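Local coordinates for protein ornithine cyclodeaminase (Methanococcus maripaludis S2, PDB 3C2Q) that converts ornithine to proline with release of ammonia, as an NAD(+)-dependent ornithine cyclodeaminase, at residues A114-I119 with G328-L333; H124-E129 with K274-M279; K157-G162 with N237-V242; S281-S286 with V309-D314. One frame throughout, in Å; residues are numbered along the deposited sequence.

Contact 1 (A114-I119 with G328-L333); sequences AIIKRI and GVFLVL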
loop_
_atom_site.group_PDB
_atom_site.type_symbol
_atom_site.label_atom_id
_atom_site.label_comp_id
_atom_site.label_asym_id
_atom_site.label_seq_id
_atom_site.Cartn_x
_atom_site.Cartn_y
_atom_site.Cartn_z
ATOM N N ALA B 114 14.751 7.615 15.570
ATOM C CA ALA B 114 14.229 7.641 16.944
ATOM C C ALA B 114 13.725 6.268 17.398
ATOM O O ALA B 114 14.054 5.793 18.481
ATOM C CB ALA B 114 13.095 8.665 17.064
ATOM N N ILE B 115 12.892 5.642 16.575
ATOM C CA ILE B 115 12.317 4.356 16.979
ATOM C C ILE B 115 13.345 3.218 16.945
ATOM O O ILE B 115 13.333 2.296 17.805
ATOM C CB ILE B 115 10.994 4.033 16.237
ATOM C CG1 ILE B 115 10.125 3.098 17.109
ATOM C CG2 ILE B 115 11.251 3.331 14.922
ATOM C CD1 ILE B 115 9.643 3.698 18.444
ATOM N N ILE B 116 14.276 3.298 16.001
ATOM C CA ILE B 116 15.379 2.315 15.966
ATOM C C ILE B 116 16.229 2.410 17.249
ATOM O O ILE B 116 16.592 1.398 17.848
ATOM C CB ILE B 116 16.258 2.492 14.712
ATOM C CG1 ILE B 116 15.461 2.047 13.455
ATOM C CG2 ILE B 116 17.543 1.657 14.795
ATOM C CD1 ILE B 116 16.089 2.499 12.161
ATOM N N LYS B 117 16.545 3.635 17.652
ATOM C CA LYS B 117 17.299 3.862 18.907
ATOM C C LYS B 117 16.573 3.267 20.115
ATOM O O LYS B 117 17.170 2.511 20.908
ATOM C CB LYS B 117 17.540 5.371 19.075
ATOM C CG LYS B 117 18.256 5.767 20.369
ATOM C CD LYS B 117 18.681 7.226 20.352
ATOM C CE LYS B 117 19.150 7.610 21.785
ATOM N NZ LYS B 117 20.246 8.607 21.744
ATOM N N ARG B 118 15.280 3.580 20.232
ATOM C CA ARG B 118 14.426 3.056 21.306
ATOM C C ARG B 118 14.316 1.533 21.346
ATOM O O ARG B 118 14.373 0.929 22.439
ATOM C CB ARG B 118 13.029 3.625 21.199
ATOM C CG ARG B 118 12.733 4.720 22.178
ATOM C CD ARG B 118 12.614 6.093 21.562
ATOM N NE ARG B 118 11.262 6.490 21.148
ATOM C CZ ARG B 118 10.101 5.937 21.522
ATOM N NH1 ARG B 118 10.066 4.919 22.356
ATOM N NH2 ARG B 118 8.951 6.423 21.040
ATOM N N ILE B 119 14.100 0.911 20.182
ATOM C CA ILE B 119 14.061 -0.568 20.080
ATOM C C ILE B 119 15.396 -1.183 20.478
ATOM O O ILE B 119 15.427 -2.200 21.203
ATOM C CB ILE B 119 13.648 -1.063 18.642
ATOM C CG1 ILE B 119 12.172 -0.717 18.357
ATOM C CG2 ILE B 119 13.937 -2.550 18.453
ATOM C CD1 ILE B 119 11.857 -0.674 16.854
ATOM N N GLY B 328 15.056 -4.568 5.395
ATOM C CA GLY B 328 16.470 -4.802 5.134
ATOM C C GLY B 328 17.341 -3.638 5.612
ATOM O O GLY B 328 18.359 -3.863 6.241
ATOM N N VAL B 329 16.912 -2.405 5.359
ATOM C CA VAL B 329 17.622 -1.228 5.862
ATOM C C VAL B 329 17.467 -1.104 7.376
ATOM O O VAL B 329 18.435 -0.850 8.089
ATOM C CB VAL B 329 17.174 0.063 5.146
ATOM C CG1 VAL B 329 18.103 1.244 5.547
ATOM C CG2 VAL B 329 17.213 -0.153 3.606
ATOM N N PHE B 330 16.239 -1.263 7.863
ATOM C CA PHE B 330 15.977 -1.300 9.282
ATOM C C PHE B 330 16.922 -2.241 10.050
ATOM O O PHE B 330 17.505 -1.828 11.058
ATOM C CB PHE B 330 14.494 -1.696 9.516
ATOM C CG PHE B 330 14.155 -1.943 10.969
ATOM C CD1 PHE B 330 13.774 -0.890 11.807
ATOM C CD2 PHE B 330 14.210 -3.219 11.496
ATOM C CE1 PHE B 330 13.456 -1.128 13.166
ATOM C CE2 PHE B 330 13.908 -3.462 12.865
ATOM C CZ PHE B 330 13.535 -2.417 13.679
ATOM N N LEU B 331 17.061 -3.496 9.596
ATOM C CA LEU B 331 17.943 -4.462 10.283
ATOM C C LEU B 331 19.400 -4.021 10.279
ATOM O O LEU B 331 20.099 -4.206 11.278
ATOM C CB LEU B 331 17.802 -5.898 9.725
ATOM C CG LEU B 331 16.458 -6.582 10.073
ATOM C CD1 LEU B 331 16.274 -7.850 9.247
ATOM C CD2 LEU B 331 16.338 -6.884 11.571
ATOM N N VAL B 332 19.846 -3.427 9.185
ATOM C CA VAL B 332 21.269 -2.951 9.071
ATOM C C VAL B 332 21.526 -1.823 10.065
ATOM O O VAL B 332 22.520 -1.840 10.835
ATOM C CB VAL B 332 21.612 -2.561 7.596
ATOM C CG1 VAL B 332 23.005 -1.900 7.509
ATOM C CG2 VAL B 332 21.588 -3.839 6.696
ATOM N N LEU B 333 20.600 -0.866 10.103
ATOM C CA LEU B 333 20.688 0.237 11.060
ATOM C C LEU B 333 20.525 -0.197 12.521
ATOM O O LEU B 333 21.237 0.317 13.414
ATOM C CB LEU B 333 19.651 1.320 10.710
ATOM C CG LEU B 333 19.895 2.076 9.406
ATOM C CD1 LEU B 333 18.724 3.050 9.108
ATOM C CD2 LEU B 333 21.275 2.818 9.445
#

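Contact 2 (H124-E129 with K274-M279); sequences HEIREE and KKMVIM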
loop_
_atom_site.group_PDB
_atom_site.type_symbol
_atom_site.label_atom_id
_atom_site.label_comp_id
_atom_site.label_asym_id
_atom_site.label_seq_id
_atom_site.Cartn_x
_atom_site.Cartn_y
_atom_site.Cartn_z
ATOM N N HIS B 124 18.730 -4.288 24.257
ATOM C CA HIS B 124 19.949 -4.354 25.069
ATOM C C HIS B 124 19.595 -4.638 26.534
ATOM O O HIS B 124 20.168 -5.526 27.153
ATOM C CB HIS B 124 20.754 -3.069 24.926
ATOM C CG HIS B 124 22.077 -3.115 25.624
ATOM N ND1 HIS B 124 23.226 -3.567 25.012
ATOM C CD2 HIS B 124 22.426 -2.776 26.887
ATOM C CE1 HIS B 124 24.231 -3.492 25.864
ATOM N NE2 HIS B 124 23.773 -3.012 27.008
ATOM N N GLU B 125 18.619 -3.910 27.061
ATOM C CA GLU B 125 18.134 -4.127 28.418
ATOM C C GLU B 125 17.602 -5.544 28.603
ATOM O O GLU B 125 17.909 -6.212 29.602
ATOM C CB GLU B 125 17.019 -3.134 28.742
ATOM C CG GLU B 125 17.483 -1.709 28.873
ATOM C CD GLU B 125 16.313 -0.727 29.016
ATOM O OE1 GLU B 125 15.160 -1.058 28.626
ATOM O OE2 GLU B 125 16.548 0.401 29.502
ATOM N N ILE B 126 16.794 -6.006 27.646
ATOM C CA ILE B 126 16.225 -7.343 27.711
ATOM C C ILE B 126 17.302 -8.442 27.635
ATOM O O ILE B 126 17.232 -9.433 28.382
ATOM C CB ILE B 126 15.075 -7.537 26.647
ATOM C CG1 ILE B 126 13.822 -6.757 27.066
ATOM C CG2 ILE B 126 14.777 -9.025 26.414
ATOM C CD1 ILE B 126 12.807 -6.474 25.918
ATOM N N ARG B 127 18.296 -8.278 26.772
ATOM C CA ARG B 127 19.376 -9.263 26.695
ATOM C C ARG B 127 20.151 -9.352 28.023
ATOM O O ARG B 127 20.492 -10.454 28.443
ATOM C CB ARG B 127 20.365 -8.975 25.581
ATOM C CG ARG B 127 21.305 -10.152 25.362
ATOM C CD ARG B 127 22.506 -9.839 24.508
ATOM N NE ARG B 127 23.146 -8.573 24.867
ATOM C CZ ARG B 127 24.276 -8.126 24.320
ATOM N NH1 ARG B 127 24.901 -8.859 23.422
ATOM N NH2 ARG B 127 24.798 -6.950 24.681
ATOM N N GLU B 128 20.440 -8.195 28.624
ATOM C CA GLU B 128 21.091 -8.095 29.942
ATOM C C GLU B 128 20.344 -8.887 30.999
ATOM O O GLU B 128 20.942 -9.720 31.667
ATOM C CB GLU B 128 21.206 -6.638 30.393
ATOM C CG GLU B 128 22.262 -5.810 29.644
ATOM C CD GLU B 128 23.695 -6.318 29.847
ATOM O OE1 GLU B 128 23.987 -6.887 30.930
ATOM O OE2 GLU B 128 24.529 -6.145 28.927
ATOM N N GLU B 129 19.043 -8.645 31.132
ATOM C CA GLU B 129 18.196 -9.421 32.036
ATOM C C GLU B 129 18.116 -10.927 31.738
ATOM O O GLU B 129 18.133 -11.749 32.665
ATOM C CB GLU B 129 16.794 -8.820 32.142
ATOM C CG GLU B 129 16.768 -7.484 32.879
ATOM C CD GLU B 129 17.444 -7.543 34.280
ATOM O OE1 GLU B 129 16.904 -8.262 35.168
ATOM O OE2 GLU B 129 18.506 -6.866 34.473
ATOM N N LYS B 274 8.431 -15.081 26.489
ATOM C CA LYS B 274 9.379 -14.061 26.043
ATOM C C LYS B 274 9.031 -12.681 26.622
ATOM O O LYS B 274 7.871 -12.401 26.954
ATOM C CB LYS B 274 9.388 -14.010 24.494
ATOM C CG LYS B 274 9.800 -15.328 23.850
ATOM C CD LYS B 274 11.291 -15.629 24.163
ATOM C CE LYS B 274 11.727 -17.005 23.623
ATOM N NZ LYS B 274 11.288 -18.101 24.533
ATOM N N LYS B 275 10.022 -11.813 26.729
ATOM C CA LYS B 275 9.777 -10.408 27.103
ATOM C C LYS B 275 9.419 -9.507 25.899
ATOM O O LYS B 275 8.766 -8.484 26.062
ATOM C CB LYS B 275 11.003 -9.821 27.800
ATOM C CG LYS B 275 11.264 -10.419 29.189
ATOM C CD LYS B 275 10.260 -9.925 30.201
ATOM C CE LYS B 275 10.841 -8.745 30.989
ATOM N NZ LYS B 275 11.517 -9.184 32.278
HETATM N N MSE B 276 9.861 -9.898 24.713
HETATM C CA MSE B 276 9.629 -9.106 23.492
HETATM C C MSE B 276 9.556 -10.006 22.271
HETATM O O MSE B 276 10.293 -10.993 22.167
HETATM C CB MSE B 276 10.742 -8.074 23.292
HETATM C CG MSE B 276 10.605 -7.199 22.014
HETATM SE SE MSE B 276 12.120 -5.901 21.993
HETATM C CE MSE B 276 11.222 -4.255 21.492
ATOM N N VAL B 277 8.678 -9.649 21.333
ATOM C CA VAL B 277 8.594 -10.374 20.073
ATOM C C VAL B 277 8.709 -9.338 18.962
ATOM O O VAL B 277 7.998 -8.337 18.985
ATOM C CB VAL B 277 7.288 -11.138 19.918
ATOM C CG1 VAL B 277 7.217 -11.760 18.476
ATOM C CG2 VAL B 277 7.175 -12.242 21.005
ATOM N N ILE B 278 9.668 -9.524 18.067
ATOM C CA ILE B 278 9.842 -8.618 16.936
ATOM C C ILE B 278 9.461 -9.366 15.659
ATOM O O ILE B 278 10.042 -10.409 15.346
ATOM C CB ILE B 278 11.282 -8.097 16.798
ATOM C CG1 ILE B 278 11.712 -7.378 18.076
ATOM C CG2 ILE B 278 11.361 -7.133 15.575
ATOM C CD1 ILE B 278 13.159 -6.897 18.106
HETATM N N MSE B 279 8.475 -8.839 14.940
HETATM C CA MSE B 279 7.939 -9.503 13.755
HETATM C C MSE B 279 8.478 -8.760 12.553
HETATM O O MSE B 279 8.334 -7.534 12.500
HETATM C CB MSE B 279 6.413 -9.412 13.745
HETATM C CG MSE B 279 5.776 -10.117 14.932
HETATM SE SE MSE B 279 4.021 -9.290 15.271
HETATM C CE MSE B 279 3.518 -10.612 16.675
#

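Contact 3 (K157-G162 with N237-V242); sequences KMVELG and NNIPYV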
loop_
_atom_site.group_PDB
_atom_site.type_symbol
_atom_site.label_atom_id
_atom_site.label_comp_id
_atom_site.label_asym_id
_atom_site.label_seq_id
_atom_site.Cartn_x
_atom_site.Cartn_y
_atom_site.Cartn_z
ATOM N N LYS B 157 23.934 -11.872 12.787
ATOM C CA LYS B 157 24.763 -11.235 13.802
ATOM C C LYS B 157 24.076 -11.016 15.163
ATOM O O LYS B 157 24.696 -11.233 16.228
ATOM C CB LYS B 157 25.375 -9.944 13.247
ATOM C CG LYS B 157 26.374 -9.255 14.189
ATOM C CD LYS B 157 27.567 -10.125 14.505
ATOM C CE LYS B 157 28.467 -10.261 13.300
ATOM N NZ LYS B 157 29.803 -10.826 13.709
HETATM N N MSE B 158 22.804 -10.610 15.159
HETATM C CA MSE B 158 22.054 -10.474 16.409
HETATM C C MSE B 158 21.931 -11.816 17.121
HETATM O O MSE B 158 22.033 -11.865 18.344
HETATM C CB MSE B 158 20.660 -9.848 16.181
HETATM C CG MSE B 158 20.746 -8.434 15.645
HETATM SE SE MSE B 158 18.950 -7.835 15.007
HETATM C CE MSE B 158 19.575 -6.321 13.919
ATOM N N VAL B 159 21.696 -12.884 16.365
ATOM C CA VAL B 159 21.691 -14.248 16.924
ATOM C C VAL B 159 23.074 -14.579 17.530
ATOM O O VAL B 159 23.164 -14.978 18.698
ATOM C CB VAL B 159 21.323 -15.304 15.861
ATOM C CG1 VAL B 159 21.310 -16.697 16.468
ATOM C CG2 VAL B 159 19.900 -15.017 15.246
ATOM N N GLU B 160 24.127 -14.348 16.741
ATOM C CA GLU B 160 25.510 -14.558 17.168
ATOM C C GLU B 160 25.813 -13.810 18.469
ATOM O O GLU B 160 26.421 -14.378 19.395
ATOM C CB GLU B 160 26.463 -14.160 16.022
ATOM C CG GLU B 160 27.942 -14.366 16.330
ATOM C CD GLU B 160 28.864 -13.991 15.179
ATOM O OE1 GLU B 160 28.402 -13.490 14.099
ATOM O OE2 GLU B 160 30.084 -14.243 15.351
ATOM N N LEU B 161 25.340 -12.568 18.578
ATOM C CA LEU B 161 25.618 -11.720 19.737
ATOM C C LEU B 161 24.732 -11.980 20.970
ATOM O O LEU B 161 24.863 -11.287 21.981
ATOM C CB LEU B 161 25.555 -10.227 19.369
ATOM C CG LEU B 161 26.618 -9.621 18.425
ATOM C CD1 LEU B 161 26.203 -8.231 17.978
ATOM C CD2 LEU B 161 28.002 -9.572 19.088
ATOM N N GLY B 162 23.830 -12.953 20.868
ATOM C CA GLY B 162 23.023 -13.378 21.994
ATOM C C GLY B 162 21.738 -12.616 22.233
ATOM O O GLY B 162 21.105 -12.813 23.280
ATOM N N ASN B 237 24.597 -21.524 18.459
ATOM C CA ASN B 237 24.323 -20.866 19.716
ATOM C C ASN B 237 23.181 -21.517 20.471
ATOM O O ASN B 237 22.736 -20.999 21.478
ATOM C CB ASN B 237 24.088 -19.359 19.489
ATOM C CG ASN B 237 25.342 -18.655 19.061
ATOM O OD1 ASN B 237 26.213 -18.393 19.889
ATOM N ND2 ASN B 237 25.470 -18.376 17.767
ATOM N N ASN B 238 22.744 -22.671 19.972
ATOM C CA ASN B 238 21.631 -23.426 20.545
ATOM C C ASN B 238 20.370 -22.569 20.715
ATOM O O ASN B 238 19.723 -22.599 21.773
ATOM C CB ASN B 238 22.041 -24.093 21.877
ATOM C CG ASN B 238 23.366 -24.845 21.770
ATOM O OD1 ASN B 238 24.314 -24.559 22.510
ATOM N ND2 ASN B 238 23.446 -25.798 20.838
ATOM N N ILE B 239 20.037 -21.797 19.667
ATOM C CA ILE B 239 18.801 -21.020 19.653
ATOM C C ILE B 239 17.735 -21.839 18.967
ATOM O O ILE B 239 17.916 -22.235 17.837
ATOM C CB ILE B 239 18.985 -19.652 18.943
ATOM C CG1 ILE B 239 19.792 -18.736 19.834
ATOM C CG2 ILE B 239 17.613 -18.943 18.721
ATOM C CD1 ILE B 239 21.163 -18.566 19.401
ATOM N N PRO B 240 16.631 -22.123 19.663
ATOM C CA PRO B 240 15.583 -22.941 19.076
ATOM C C PRO B 240 14.846 -22.177 17.968
ATOM O O PRO B 240 14.731 -20.952 18.032
ATOM C CB PRO B 240 14.622 -23.171 20.245
ATOM C CG PRO B 240 14.813 -22.024 21.108
ATOM C CD PRO B 240 16.290 -21.694 21.030
ATOM N N TYR B 241 14.389 -22.900 16.964
ATOM C CA TYR B 241 13.564 -22.298 15.926
ATOM C C TYR B 241 12.397 -23.211 15.644
ATOM O O TYR B 241 12.440 -24.426 15.951
ATOM C CB TYR B 241 14.367 -22.000 14.652
ATOM C CG TYR B 241 15.186 -23.163 14.123
ATOM C CD1 TYR B 241 14.616 -24.108 13.286
ATOM C CD2 TYR B 241 16.549 -23.286 14.438
ATOM C CE1 TYR B 241 15.355 -25.179 12.796
ATOM C CE2 TYR B 241 17.303 -24.344 13.944
ATOM C CZ TYR B 241 16.693 -25.294 13.136
ATOM O OH TYR B 241 17.416 -26.341 12.638
ATOM N N VAL B 242 11.344 -22.638 15.077
ATOM C CA VAL B 242 10.204 -23.416 14.681
ATOM C C VAL B 242 9.937 -23.011 13.247
ATOM O O VAL B 242 9.688 -21.832 12.992
ATOM C CB VAL B 242 8.967 -23.095 15.580
ATOM C CG1 VAL B 242 7.748 -23.874 15.127
ATOM C CG2 VAL B 242 9.259 -23.346 17.065
#

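Contact 4 (S281-S286 with V309-D314); sequences STLLHS and VTKLMD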
loop_
_atom_site.group_PDB
_atom_site.type_symbol
_atom_site.label_atom_id
_atom_site.label_comp_id
_atom_site.label_asym_id
_atom_site.label_seq_id
_atom_site.Cartn_x
_atom_site.Cartn_y
_atom_site.Cartn_z
ATOM N N SER B 281 8.546 -8.451 8.473
ATOM C CA SER B 281 8.118 -8.719 7.095
ATOM C C SER B 281 7.426 -10.077 6.870
ATOM O O SER B 281 7.842 -10.878 6.007
ATOM C CB SER B 281 9.339 -8.605 6.158
ATOM O OG SER B 281 8.877 -8.372 4.852
ATOM N N THR B 282 6.353 -10.335 7.617
ATOM C CA THR B 282 5.603 -11.547 7.412
ATOM C C THR B 282 4.199 -11.349 7.950
ATOM O O THR B 282 4.007 -11.214 9.141
ATOM C CB THR B 282 6.261 -12.826 8.037
ATOM O OG1 THR B 282 5.320 -13.903 7.948
ATOM C CG2 THR B 282 6.714 -12.621 9.491
ATOM N N LEU B 283 3.241 -11.271 7.054
ATOM C CA LEU B 283 1.840 -11.164 7.440
ATOM C C LEU B 283 1.391 -12.431 8.155
ATOM O O LEU B 283 0.834 -12.358 9.238
ATOM C CB LEU B 283 0.979 -10.940 6.201
ATOM C CG LEU B 283 -0.539 -10.858 6.471
ATOM C CD1 LEU B 283 -0.846 -9.863 7.544
ATOM C CD2 LEU B 283 -1.189 -10.437 5.133
ATOM N N LEU B 284 1.641 -13.585 7.525
ATOM C CA LEU B 284 1.199 -14.871 8.033
ATOM C C LEU B 284 1.670 -15.121 9.462
ATOM O O LEU B 284 0.858 -15.416 10.370
ATOM C CB LEU B 284 1.711 -16.020 7.123
ATOM C CG LEU B 284 1.461 -17.467 7.660
ATOM C CD1 LEU B 284 -0.001 -17.729 7.787
ATOM C CD2 LEU B 284 2.170 -18.561 6.794
ATOM N N HIS B 285 2.979 -15.006 9.670
ATOM C CA HIS B 285 3.549 -15.268 10.975
ATOM C C HIS B 285 3.310 -14.179 11.998
ATOM O O HIS B 285 3.235 -14.494 13.198
ATOM C CB HIS B 285 5.051 -15.584 10.900
ATOM C CG HIS B 285 5.350 -16.986 10.491
ATOM N ND1 HIS B 285 5.291 -17.408 9.184
ATOM C CD2 HIS B 285 5.736 -18.060 11.215
ATOM C CE1 HIS B 285 5.601 -18.687 9.118
ATOM N NE2 HIS B 285 5.889 -19.103 10.334
ATOM N N SER B 286 3.188 -12.926 11.582
ATOM C CA SER B 286 2.857 -11.845 12.530
ATOM C C SER B 286 1.495 -12.132 13.187
ATOM O O SER B 286 1.353 -12.127 14.417
ATOM C CB SER B 286 2.798 -10.471 11.834
ATOM O OG SER B 286 4.110 -10.029 11.510
ATOM N N VAL B 309 0.501 -4.280 9.253
ATOM C CA VAL B 309 0.448 -3.944 10.653
ATOM C C VAL B 309 -1.016 -3.723 11.039
ATOM O O VAL B 309 -1.455 -4.140 12.107
ATOM C CB VAL B 309 1.227 -2.654 10.964
ATOM C CG1 VAL B 309 1.272 -2.437 12.472
ATOM C CG2 VAL B 309 2.663 -2.734 10.384
ATOM N N THR B 310 -1.773 -3.068 10.167
ATOM C CA THR B 310 -3.193 -2.824 10.479
ATOM C C THR B 310 -3.978 -4.158 10.593
ATOM O O THR B 310 -4.879 -4.290 11.452
ATOM C CB THR B 310 -3.830 -1.903 9.416
ATOM O OG1 THR B 310 -3.225 -0.595 9.517
ATOM C CG2 THR B 310 -5.306 -1.742 9.699
ATOM N N LYS B 311 -3.688 -5.116 9.703
ATOM C CA LYS B 311 -4.343 -6.447 9.759
ATOM C C LYS B 311 -4.067 -7.114 11.101
ATOM O O LYS B 311 -4.980 -7.742 11.722
ATOM C CB LYS B 311 -3.834 -7.332 8.635
ATOM C CG LYS B 311 -4.538 -7.024 7.307
ATOM C CD LYS B 311 -3.839 -7.723 6.148
ATOM C CE LYS B 311 -4.573 -7.435 4.842
ATOM N NZ LYS B 311 -3.611 -7.625 3.726
ATOM N N LEU B 312 -2.827 -6.997 11.539
ATOM C CA LEU B 312 -2.439 -7.563 12.818
ATOM C C LEU B 312 -3.235 -6.969 13.969
ATOM O O LEU B 312 -3.768 -7.699 14.810
ATOM C CB LEU B 312 -0.934 -7.397 13.064
ATOM C CG LEU B 312 -0.403 -7.700 14.470
ATOM C CD1 LEU B 312 -0.350 -9.227 14.608
ATOM C CD2 LEU B 312 1.002 -7.124 14.583
HETATM N N MSE B 313 -3.292 -5.648 14.027
HETATM C CA MSE B 313 -4.016 -4.967 15.100
HETATM C C MSE B 313 -5.525 -5.175 15.011
HETATM O O MSE B 313 -6.181 -5.352 16.049
HETATM C CB MSE B 313 -3.667 -3.489 15.137
HETATM C CG MSE B 313 -2.162 -3.283 15.353
HETATM SE SE MSE B 313 -1.786 -1.377 15.355
HETATM C CE MSE B 313 -2.319 -0.949 17.227
ATOM N N ASP B 314 -6.055 -5.221 13.787
ATOM C CA ASP B 314 -7.466 -5.555 13.562
ATOM C C ASP B 314 -7.878 -6.962 14.051
ATOM O O ASP B 314 -9.065 -7.206 14.316
ATOM C CB ASP B 314 -7.859 -5.379 12.091
ATOM C CG ASP B 314 -8.350 -3.975 11.789
ATOM O OD1 ASP B 314 -8.659 -3.208 12.734
ATOM O OD2 ASP B 314 -8.472 -3.643 10.598
#

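Contact 1 (A114-I119 with G328-L333)
Ile-116 and Ile-119 meet Phe-330 and Leu-333 in a buried, purely apolar helix-to-helix contact that lies over one face of the parallel sheet. The axes of these short pieces come no closer than 10.8 Å and cross at -53°, so branched aliphatic chains and one ring have to span the gap. Ile-116 does most of the work. Its CG1 lies 3.8 Å from Phe-330 CE1, the two side chains sliding past each other in opposite directions, and its CD1 goes on to touch Leu-333 CB at 4.0 Å. Phe-330 can reach across because its CG stands anti to the backbone N (chi1 172°), which carries the ring toward helix 112-133 although its CB does not aim there. Ile-119 then closes in from the rim of that ring: its CD1 lies near the ring plane, 4.0 Å from Phe-330 CZ. Helix 112-133 leads into the first strand of the Rossmann fold and helix 327-342 follows the last one, 321-324, so the contact joins the helix before the first strand of the sheet to the helix after the last. Beneath it, Ile-119 rests on Val-300 and Phe-330 on Val-302, both from strand 298-303. Shortening Ile-116 to an alanine here would probably open a gap between the helices, taking support from the CD1-CE1 side of the Phe-330 ring and from the base of Leu-333. Asp-326 and Val-327, NAD(+)-binding by similarity, come just before 328-333. Beyond the contact, Val-329 packs on Val-329 of the second subunit, and Leu-333 on Lys-336 of that same subunit.

Contact 2 (H124-E129 with K274-M279)
Ile-126 carries its CG1 branch beside the backbone N (chi1 -72°) and stretches it out at chi2 (161°), which sends CD1 straight at Met-276; that residue, a selenomethionine, meets it with CG anti to its own backbone N (chi1 179°). The two side chains cross at about a right angle. Ile-126 CD1 lands 3.7 Å from Met-276 CB and also lies 4.0 Å from Met-276 SE, so the methyl sits against the base and the selenium of the same chain. The end of the Met-276 chain leads away from 124-129; its side chain also packs on Glu-122 and Met-123, earlier on the same helix, and on Val-300. The second branch of Ile-126 is used as well: CG2 touches Lys-275 CB at 4.1 Å, at the edge of the contact where solvent begins. From there the Lys-275 chain folds over at each later bond. Its NZ stays 6.2 Å from Glu-129 OE1, too far for a salt bridge, though the opposite charges may still attract weakly; Glu-129 has its ionic partner in Lys-132. One isoleucine thus spans the exposed residue just before the strand and the buried first residue of the strand itself. Backbone bonds from Met-276 to Gly-137 and Ala-139 tie the strand to its neighbour, where Ile-126 also leans on Ile-138. What results is the helix-on-sheet layer of a Rossmann fold: the 124-129 part of helix 112-133 packs over the beginnings of the parallel strands 138-142 and 276-280.

Contact 3 (K157-G162 with N237-V242)
Ile-239 reaches for Val-159, and each step along it comes nearer. Its CB lies 4.5 Å from Val-159 CG1; CG1 of Ile-239, set beside its own backbone N, is already 4.2 Å from that methyl; and at the tip Ile-239 CD1 presses on Val-159 CG1 at 3.5 Å, tighter than an ordinary carbon contact. The end of the chain is turned to a chi2 of 105°, away from a staggered position, which is consistent with crowding at this point. The valine is itself wedged between neighbours, touching Ile-167 of strand 166-170 and Gln-233 of helix 230-237. Here two helices of the Rossmann domain finish side by side and turn into adjacent strands of the parallel sheet: helix 152-160 belongs to the beta-alpha-beta unit joining strand 138-142 to 166-170, while helix 230-237 runs on to the outermost strand, 241-244. Both helices end in a Schellman motif, with positive phi at Gly-162 and at Asn-238. Gly-162 N returns to Val-159 O at 3.0 Å, and at these backbone angles a CB would jam against the carbonyl of Leu-161. Next to the apolar pair, the Asn-237 amide lies against the backbone of the other helix, ND2 being 3.9 Å from Glu-160 CA; this is packing, for the ND2 hydrogen bond goes to Gln-233 O, four residues earlier. Glu-160 turns its CB away from the contact and forms a salt bridge along its helix, where Lys-157 NZ meets Glu-160 OE1 at 3.0 Å from well above the carboxylate plane.

Contact 4 (S281-S286 with V309-D314)
The carbonyl group of Ser-286 is the flat surface met across this contact: Leu-312 CD1 sits over one face of it, 3.4 Å from Ser-286 O and 3.7 Å from Ser-286 C. Further out, Leu-283 sets both methyls against the chain of Lys-311, CD1 and CD2 each 3.9 Å from Lys-311 CD. Leu-283 gets there with CG anti to the backbone N (chi1 178°), while Lys-311 runs extended past it at about a right angle. These helices follow strands 276-280 and 298-303 of the Rossmann fold, and the Cys-301 side chain lies under both Ser-286 and Leu-312. Replacing Leu-283 by an alanine would probably take the apolar cover that both Leu-283 methyls give Lys-311 CD and set that chain freer to swing. Thr-282, Leu-284 and His-285, at the start of helix 283-292, probably bind NAD(+), as in relatives. Thr-282 is the N-cap of that helix: OG1 accepts from His-285 N at 3.1 Å, with an N-H...O angle of 157°. Its carbonyl is gripped twice, as Ser-286 OG donates to Thr-282 O at 2.7 Å alongside the backbone bond from Ser-286 N.

Contact 1 is wholly buried; contacts 2, 3 and 4 each run from the interior to a more open rim. Contacts 1 and 2 share helix 112-133, their centres about 15 Å apart, and both lie on the same face of the parallel sheet. Contact 4 belongs to the opposite face, since Met-276 of strand 276-280 points into contact 2 while Met-279 packs on Ser-286 and Leu-312. Arg-127 probably hydrogen-bonds to Leu-161 O, joining contacts 2 and 3. Across all four the contact is packing; the polar bonds within them run inside one segment, as a salt bridge in contact 3 and a helix cap in contact 4, which alone contains residues assigned to NAD(+) by similarity.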